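Local coordinates for GTP-binding protein REM 1 (Homo sapiens, PDB 2NZJ) that binds guanine nucleotides, here GDP, and probably works as a Ras-family GTPase switch in cell signalling, at residues 8-13 with 79-84; 84-89 with 118-123. All blocks are in the same frame, centred on the assembly; numbering follows the deposited sequence.

Overall arrangement
Both contacts lie in the six-stranded mixed sheet of a Ras-type G domain and share strand 80-86, which pairs with strand 4-10 in contact 1 and with strand 114-119 in contact 2. V84 belongs to both, and their centres are about 14 Å apart. Both are buried; the centre of contact 1 lies about 5 Å from that of the chain, that of contact 2 about 13 Å, and contact 2 has partly exposed residues in its turns. Contact 1 is parallel strand pairing with aliphatic and aromatic packing, and the strand then leads into the phosphate-binding loop. In contact 2 two backbone bonds give way to turns, and polar side chains of 118-123 read the guanine of GDP.

Contact 1 (8-13 with 79-84); sequences VLLGDP and SAYVIV. With GDP (guanosine-5'-diphosphate), chain G.
V8 lies alongside the ring of Y81, both side chains leaving the same face of the sheet, and its CB comes 3.5 Å from Y81 CE2. CG2 of V8 also leans on Y81 CE2, at 3.7 Å. With CG beside its own backbone N (chi1 -70°), the Y81 ring is carried toward strand 4-10 and V8. L10 reaches the same ring obliquely from further along strand 4-10, its CD1 4.0 Å from Y81 CD2, and the same methyl group makes a looser contact with CG1 of I83. On the reverse face L9 and V82 run side by side; CD2 of L9 nestles against V82 CB at 3.6 Å and also touches CG2 of V84.

Four backbone hydrogen bonds hold the two strands in parallel register. V8 and L10 each use both N and O, bonding to A80 O and V82 N, and to V82 O and V84 N; the last, V84 N to L10 O, is 2.8 Å long and almost straight at 178°. At G11, whose CA still lies 3.5 Å from V84 O, a side chain would collide with that oxygen and with the preceding carbonyl. G11 fits the first glycine of a P-loop, and its carbonyl accepts a bond from K17, consistent with the loop that leads through D12 and P13 to the GDP phosphates.

L103 of helix 90-105 packs on L10, Y81 and I83, and V8 rests on C74, while Y81 OH bonds to C74 O and G78 N. Strands 50-57 and 114-119 flank the pair, bonding to L9 and Y81 respectively.

Contact 2 (84-89 with 118-123); sequences VYSIAD and GNKADL. With GDP (guanosine-5'-diphosphate), chain G.
K120 NZ is shared between two acceptors, GDP O4' at 3.1 Å and G14 O, and the chain that carries it touches S86 across the contact, CD 3.4 Å from S86 OG. That extended chain lies over one face of the guanine, K120 CG 3.5 Å from GDP C6. Shortening it to alanine is likely to leave GDP O4' and G14 O without their shared donor and to bare that face of the base.

N119 N donates to Y85 O at 2.8 Å, and I87 N returns a longer bond to N119 O. Beside this pairing the Y85 ring lays one face over G118, whose CA stands 3.9 Å from the ring centroid in a CH-pi contact. With CG1 between its backbone N and carbonyl carbon (chi1 62°), I87 brings CG1 and CD1 against K120 O, while A88 CB meets L123 CD1.

The run N119, K120, D122 matches the NKxD motif of Ras-like GTPases. D122 clasps the guanine with OD2 to GDP N1 and OD1 to GDP N2, both 2.9 Å. N119 ND2 lies 3.0 Å from GDP N7 and bonds to V15 O.

Strand 144-147 borders G118 on the far side, and helix 17-25 packs L20 against V84 and N119, while helix 90-105 begins just after D89.

Contact 1 (8-13 with 79-84)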
loop_
_atom_site.group_PDB
_atom_site.type_symbol
_atom_site.label_atom_id
_atom_site.label_comp_id
_atom_site.label_asym_id
_atom_site.label_seq_id
_atom_site.Cartn_x
_atom_site.Cartn_y
_atom_site.Cartn_z
ATOM N N VAL A 8 3.529 2.083 5.253
ATOM C CA VAL A 8 3.004 0.937 5.970
ATOM C C VAL A 8 1.946 0.206 5.121
ATOM O O VAL A 8 1.008 0.849 4.644
ATOM C CB VAL A 8 2.471 1.371 7.357
ATOM C CG1 VAL A 8 2.264 0.192 8.233
ATOM C CG2 VAL A 8 3.456 2.317 8.033
ATOM N N LEU A 9 2.129 -1.119 4.921
ATOM C CA LEU A 9 1.155 -1.984 4.176
ATOM C C LEU A 9 0.107 -2.600 5.106
ATOM O O LEU A 9 0.442 -3.360 6.000
ATOM C CB LEU A 9 1.843 -3.139 3.428
ATOM C CG LEU A 9 2.638 -2.847 2.155
ATOM C CD1 LEU A 9 3.412 -4.079 1.709
ATOM C CD2 LEU A 9 1.727 -2.361 1.043
ATOM N N LEU A 10 -1.164 -2.297 4.868
ATOM C CA LEU A 10 -2.262 -2.850 5.642
ATOM C C LEU A 10 -3.201 -3.681 4.751
ATOM O O LEU A 10 -3.273 -3.474 3.543
ATOM C CB LEU A 10 -3.088 -1.734 6.278
ATOM C CG LEU A 10 -2.412 -0.762 7.232
ATOM C CD1 LEU A 10 -3.340 0.420 7.484
ATOM C CD2 LEU A 10 -1.990 -1.443 8.535
ATOM N N GLY A 11 -3.961 -4.575 5.386
ATOM C CA GLY A 11 -4.964 -5.387 4.726
ATOM C C GLY A 11 -5.061 -6.797 5.286
ATOM O O GLY A 11 -4.127 -7.289 5.919
ATOM N N ASP A 12 -6.173 -7.462 5.010
ATOM C CA ASP A 12 -6.381 -8.841 5.441
ATOM C C ASP A 12 -5.315 -9.827 4.926
ATOM O O ASP A 12 -4.680 -9.580 3.905
ATOM C CB ASP A 12 -7.759 -9.334 4.977
ATOM C CG ASP A 12 -8.890 -8.835 5.863
ATOM O OD1 ASP A 12 -8.628 -8.139 6.873
ATOM O OD2 ASP A 12 -10.053 -9.156 5.557
ATOM N N PRO A 13 -5.137 -10.956 5.626
ATOM C CA PRO A 13 -4.217 -11.977 5.129
ATOM C C PRO A 13 -4.640 -12.510 3.765
ATOM O O PRO A 13 -5.833 -12.678 3.521
ATOM C CB PRO A 13 -4.307 -13.093 6.166
ATOM C CG PRO A 13 -5.049 -12.524 7.336
ATOM C CD PRO A 13 -5.793 -11.329 6.889
ATOM N N SER A 79 4.459 7.527 7.207
ATOM C CA SER A 79 4.451 8.678 6.304
ATOM C C SER A 79 3.354 8.518 5.271
ATOM O O SER A 79 2.812 9.499 4.785
ATOM C CB SER A 79 5.799 8.813 5.597
ATOM O OG SER A 79 6.864 8.760 6.524
ATOM N N ALA A 80 3.052 7.270 4.937
ATOM C CA ALA A 80 1.984 6.909 3.998
ATOM C C ALA A 80 1.468 5.515 4.333
ATOM O O ALA A 80 2.201 4.691 4.889
ATOM C CB ALA A 80 2.501 6.942 2.562
ATOM N N TYR A 81 0.212 5.251 3.993
ATOM C CA TYR A 81 -0.379 3.938 4.210
ATOM C C TYR A 81 -0.937 3.387 2.910
ATOM O O TYR A 81 -1.642 4.105 2.190
ATOM C CB TYR A 81 -1.481 4.041 5.257
ATOM C CG TYR A 81 -0.937 4.313 6.627
ATOM C CD1 TYR A 81 -0.830 5.608 7.121
ATOM C CD2 TYR A 81 -0.508 3.265 7.429
ATOM C CE1 TYR A 81 -0.320 5.838 8.379
ATOM C CE2 TYR A 81 0.007 3.486 8.662
ATOM C CZ TYR A 81 0.094 4.757 9.142
ATOM O OH TYR A 81 0.610 4.915 10.393
ATOM N N VAL A 82 -0.601 2.127 2.620
ATOM C CA VAL A 82 -1.155 1.389 1.479
ATOM C C VAL A 82 -2.088 0.290 2.001
ATOM O O VAL A 82 -1.636 -0.705 2.548
ATOM C CB VAL A 82 -0.053 0.790 0.592
ATOM C CG1 VAL A 82 -0.629 0.004 -0.558
ATOM C CG2 VAL A 82 0.793 1.887 0.076
ATOM N N ILE A 83 -3.391 0.505 1.840
ATOM C CA ILE A 83 -4.414 -0.459 2.236
ATOM C C ILE A 83 -4.730 -1.342 1.042
ATOM O O ILE A 83 -5.323 -0.880 0.077
ATOM C CB ILE A 83 -5.737 0.237 2.648
ATOM C CG1 ILE A 83 -5.558 1.071 3.911
ATOM C CG2 ILE A 83 -6.847 -0.779 2.859
ATOM C CD1 ILE A 83 -6.681 2.096 4.152
ATOM N N VAL A 84 -4.348 -2.613 1.122
ATOM C CA VAL A 84 -4.483 -3.565 0.014
ATOM C C VAL A 84 -5.669 -4.486 0.259
ATOM O O VAL A 84 -5.843 -4.960 1.368
ATOM C CB VAL A 84 -3.234 -4.428 -0.092
ATOM C CG1 VAL A 84 -3.367 -5.486 -1.205
ATOM C CG2 VAL A 84 -2.005 -3.525 -0.272
HETATM P PB GDP G . -0.269 -11.359 2.329
HETATM O O1B GDP G . -1.216 -10.198 2.175
HETATM O O2B GDP G . 1.142 -10.952 2.588
HETATM O O3B GDP G . -0.804 -12.177 3.493
HETATM O O3A GDP G . -0.420 -12.143 0.961
HETATM P PA GDP G . 0.825 -12.879 0.293
HETATM O O1A GDP G . 1.491 -13.749 1.321
HETATM O O2A GDP G . 1.783 -11.921 -0.342
HETATM O "O5'" GDP G . 0.098 -13.687 -0.884
HETATM C "C5'" GDP G . -1.000 -14.563 -0.627
HETATM C "C4'" GDP G . -1.170 -15.491 -1.832
HETATM O "O4'" GDP G . -1.783 -14.775 -2.942
HETATM C "C3'" GDP G . 0.178 -16.037 -2.347
HETATM O "O3'" GDP G . 0.109 -17.436 -2.679
HETATM C "C2'" GDP G . 0.441 -15.229 -3.608
HETATM O "O2'" GDP G . 1.151 -15.958 -4.603
HETATM C "C1'" GDP G . -0.943 -14.824 -4.094
HETATM N N9 GDP G . -0.930 -13.494 -4.730
HETATM C C8 GDP G . -0.413 -12.334 -4.253
HETATM N N7 GDP G . -0.621 -11.304 -5.117
HETATM C C5 GDP G . -1.283 -11.815 -6.148
HETATM C C6 GDP G . -1.796 -11.299 -7.416
HETATM O O6 GDP G . -1.626 -10.090 -7.679
HETATM N N1 GDP G . -2.434 -12.162 -8.231
HETATM C C2 GDP G . -2.592 -13.470 -7.934
HETATM N N2 GDP G . -3.239 -14.323 -8.772
HETATM N N3 GDP G . -2.123 -14.004 -6.791
HETATM C C4 GDP G . -1.482 -13.239 -5.893
#

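Contact 2 (84-89 with 118-123)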
loop_
_atom_site.group_PDB
_atom_site.type_symbol
_atom_site.label_atom_id
_atom_site.label_comp_id
_atom_site.label_asym_id
_atom_site.label_seq_id
_atom_site.Cartn_x
_atom_site.Cartn_y
_atom_site.Cartn_z
ATOM N N VAL A 84 -4.348 -2.613 1.122
ATOM C CA VAL A 84 -4.483 -3.565 0.014
ATOM C C VAL A 84 -5.669 -4.486 0.259
ATOM O O VAL A 84 -5.843 -4.960 1.368
ATOM C CB VAL A 84 -3.234 -4.428 -0.092
ATOM C CG1 VAL A 84 -3.367 -5.486 -1.205
ATOM C CG2 VAL A 84 -2.005 -3.525 -0.272
ATOM N N TYR A 85 -6.489 -4.720 -0.771
ATOM C CA TYR A 85 -7.489 -5.809 -0.766
ATOM C C TYR A 85 -7.338 -6.617 -2.068
ATOM O O TYR A 85 -6.621 -6.206 -2.982
ATOM C CB TYR A 85 -8.929 -5.267 -0.558
ATOM C CG TYR A 85 -9.438 -4.459 -1.706
ATOM C CD1 TYR A 85 -9.150 -3.119 -1.808
ATOM C CD2 TYR A 85 -10.160 -5.045 -2.724
ATOM C CE1 TYR A 85 -9.565 -2.371 -2.872
ATOM C CE2 TYR A 85 -10.574 -4.290 -3.845
ATOM C CZ TYR A 85 -10.265 -2.951 -3.900
ATOM O OH TYR A 85 -10.702 -2.172 -4.951
ATOM N N SER A 86 -7.985 -7.776 -2.126
ATOM C CA SER A 86 -8.052 -8.573 -3.344
ATOM C C SER A 86 -9.380 -8.367 -4.048
ATOM O O SER A 86 -10.431 -8.553 -3.460
ATOM C CB SER A 86 -7.899 -10.048 -3.037
ATOM O OG SER A 86 -8.058 -10.804 -4.222
ATOM N N ILE A 87 -9.325 -8.037 -5.332
ATOM C CA ILE A 87 -10.536 -7.865 -6.144
ATOM C C ILE A 87 -11.394 -9.129 -6.251
ATOM O O ILE A 87 -12.552 -9.036 -6.638
ATOM C CB ILE A 87 -10.202 -7.412 -7.580
ATOM C CG1 ILE A 87 -9.353 -8.479 -8.294
ATOM C CG2 ILE A 87 -9.534 -6.038 -7.558
ATOM C CD1 ILE A 87 -9.685 -8.690 -9.741
ATOM N N ALA A 88 -10.813 -10.289 -5.906
ATOM C CA ALA A 88 -11.517 -11.574 -5.883
ATOM C C ALA A 88 -12.113 -11.979 -4.523
ATOM O O ALA A 88 -12.654 -13.079 -4.392
ATOM C CB ALA A 88 -10.558 -12.668 -6.364
ATOM N N ASP A 89 -12.026 -11.110 -3.514
ATOM C CA ASP A 89 -12.472 -11.456 -2.165
ATOM C C ASP A 89 -13.169 -10.261 -1.526
ATOM O O ASP A 89 -12.535 -9.377 -0.957
ATOM C CB ASP A 89 -11.272 -11.917 -1.373
ATOM C CG ASP A 89 -11.588 -12.189 0.047
ATOM O OD1 ASP A 89 -12.765 -12.052 0.443
ATOM O OD2 ASP A 89 -10.643 -12.544 0.782
ATOM N N GLY A 118 -6.300 -2.362 -5.133
ATOM C CA GLY A 118 -7.001 -3.584 -5.515
ATOM C C GLY A 118 -6.048 -4.551 -6.182
ATOM O O GLY A 118 -5.776 -4.415 -7.371
ATOM N N ASN A 119 -5.541 -5.519 -5.430
ATOM C CA ASN A 119 -4.557 -6.473 -5.947
ATOM C C ASN A 119 -5.248 -7.710 -6.540
ATOM O O ASN A 119 -6.455 -7.903 -6.392
ATOM C CB ASN A 119 -3.580 -6.886 -4.836
ATOM C CG ASN A 119 -2.374 -7.647 -5.355
ATOM O OD1 ASN A 119 -1.837 -7.338 -6.443
ATOM N ND2 ASN A 119 -1.936 -8.650 -4.588
ATOM N N LYS A 120 -4.480 -8.527 -7.241
ATOM C CA LYS A 120 -4.987 -9.711 -7.951
ATOM C C LYS A 120 -5.903 -9.360 -9.142
ATOM O O LYS A 120 -6.824 -10.106 -9.455
ATOM C CB LYS A 120 -5.679 -10.680 -6.998
ATOM C CG LYS A 120 -4.892 -10.961 -5.715
ATOM C CD LYS A 120 -5.151 -12.364 -5.174
ATOM C CE LYS A 120 -4.419 -12.632 -3.853
ATOM N NZ LYS A 120 -4.788 -13.977 -3.276
ATOM N N ALA A 121 -5.608 -8.240 -9.811
ATOM C CA ALA A 121 -6.321 -7.797 -11.032
ATOM C C ALA A 121 -6.332 -8.822 -12.140
ATOM O O ALA A 121 -7.205 -8.789 -12.994
ATOM C CB ALA A 121 -5.689 -6.480 -11.580
ATOM N N ASP A 122 -5.347 -9.706 -12.149
ATOM C CA ASP A 122 -5.268 -10.793 -13.148
ATOM C C ASP A 122 -6.349 -11.848 -12.991
ATOM O O ASP A 122 -6.627 -12.620 -13.924
ATOM C CB ASP A 122 -3.919 -11.487 -13.032
ATOM C CG ASP A 122 -3.632 -11.952 -11.609
ATOM O OD1 ASP A 122 -3.573 -13.177 -11.396
ATOM O OD2 ASP A 122 -3.504 -11.085 -10.705
ATOM N N LEU A 123 -6.962 -11.915 -11.812
ATOM C CA LEU A 123 -8.058 -12.870 -11.576
ATOM C C LEU A 123 -9.354 -12.246 -12.065
ATOM O O LEU A 123 -10.363 -12.255 -11.363
ATOM C CB LEU A 123 -8.152 -13.214 -10.096
ATOM C CG LEU A 123 -6.890 -13.821 -9.506
ATOM C CD1 LEU A 123 -7.132 -14.238 -8.075
ATOM C CD2 LEU A 123 -6.456 -14.996 -10.355
HETATM P PB GDP G . -0.269 -11.359 2.329
HETATM O O1B GDP G . -1.216 -10.198 2.175
HETATM O O2B GDP G . 1.142 -10.952 2.588
HETATM O O3B GDP G . -0.804 -12.177 3.493
HETATM O O3A GDP G . -0.420 -12.143 0.961
HETATM P PA GDP G . 0.825 -12.879 0.293
HETATM O O1A GDP G . 1.491 -13.749 1.321
HETATM O O2A GDP G . 1.783 -11.921 -0.342
HETATM O "O5'" GDP G . 0.098 -13.687 -0.884
HETATM C "C5'" GDP G . -1.000 -14.563 -0.627
HETATM C "C4'" GDP G . -1.170 -15.491 -1.832
HETATM O "O4'" GDP G . -1.783 -14.775 -2.942
HETATM C "C3'" GDP G . 0.178 -16.037 -2.347
HETATM O "O3'" GDP G . 0.109 -17.436 -2.679
HETATM C "C2'" GDP G . 0.441 -15.229 -3.608
HETATM O "O2'" GDP G . 1.151 -15.958 -4.603
HETATM C "C1'" GDP G . -0.943 -14.824 -4.094
HETATM N N9 GDP G . -0.930 -13.494 -4.730
HETATM C C8 GDP G . -0.413 -12.334 -4.253
HETATM N N7 GDP G . -0.621 -11.304 -5.117
HETATM C C5 GDP G . -1.283 -11.815 -6.148
HETATM C C6 GDP G . -1.796 -11.299 -7.416
HETATM O O6 GDP G . -1.626 -10.090 -7.679
HETATM N N1 GDP G . -2.434 -12.162 -8.231
HETATM C C2 GDP G . -2.592 -13.470 -7.934
HETATM N N2 GDP G . -3.239 -14.323 -8.772
HETATM N N3 GDP G . -2.123 -14.004 -6.791
HETATM C C4 GDP G . -1.482 -13.239 -5.893
#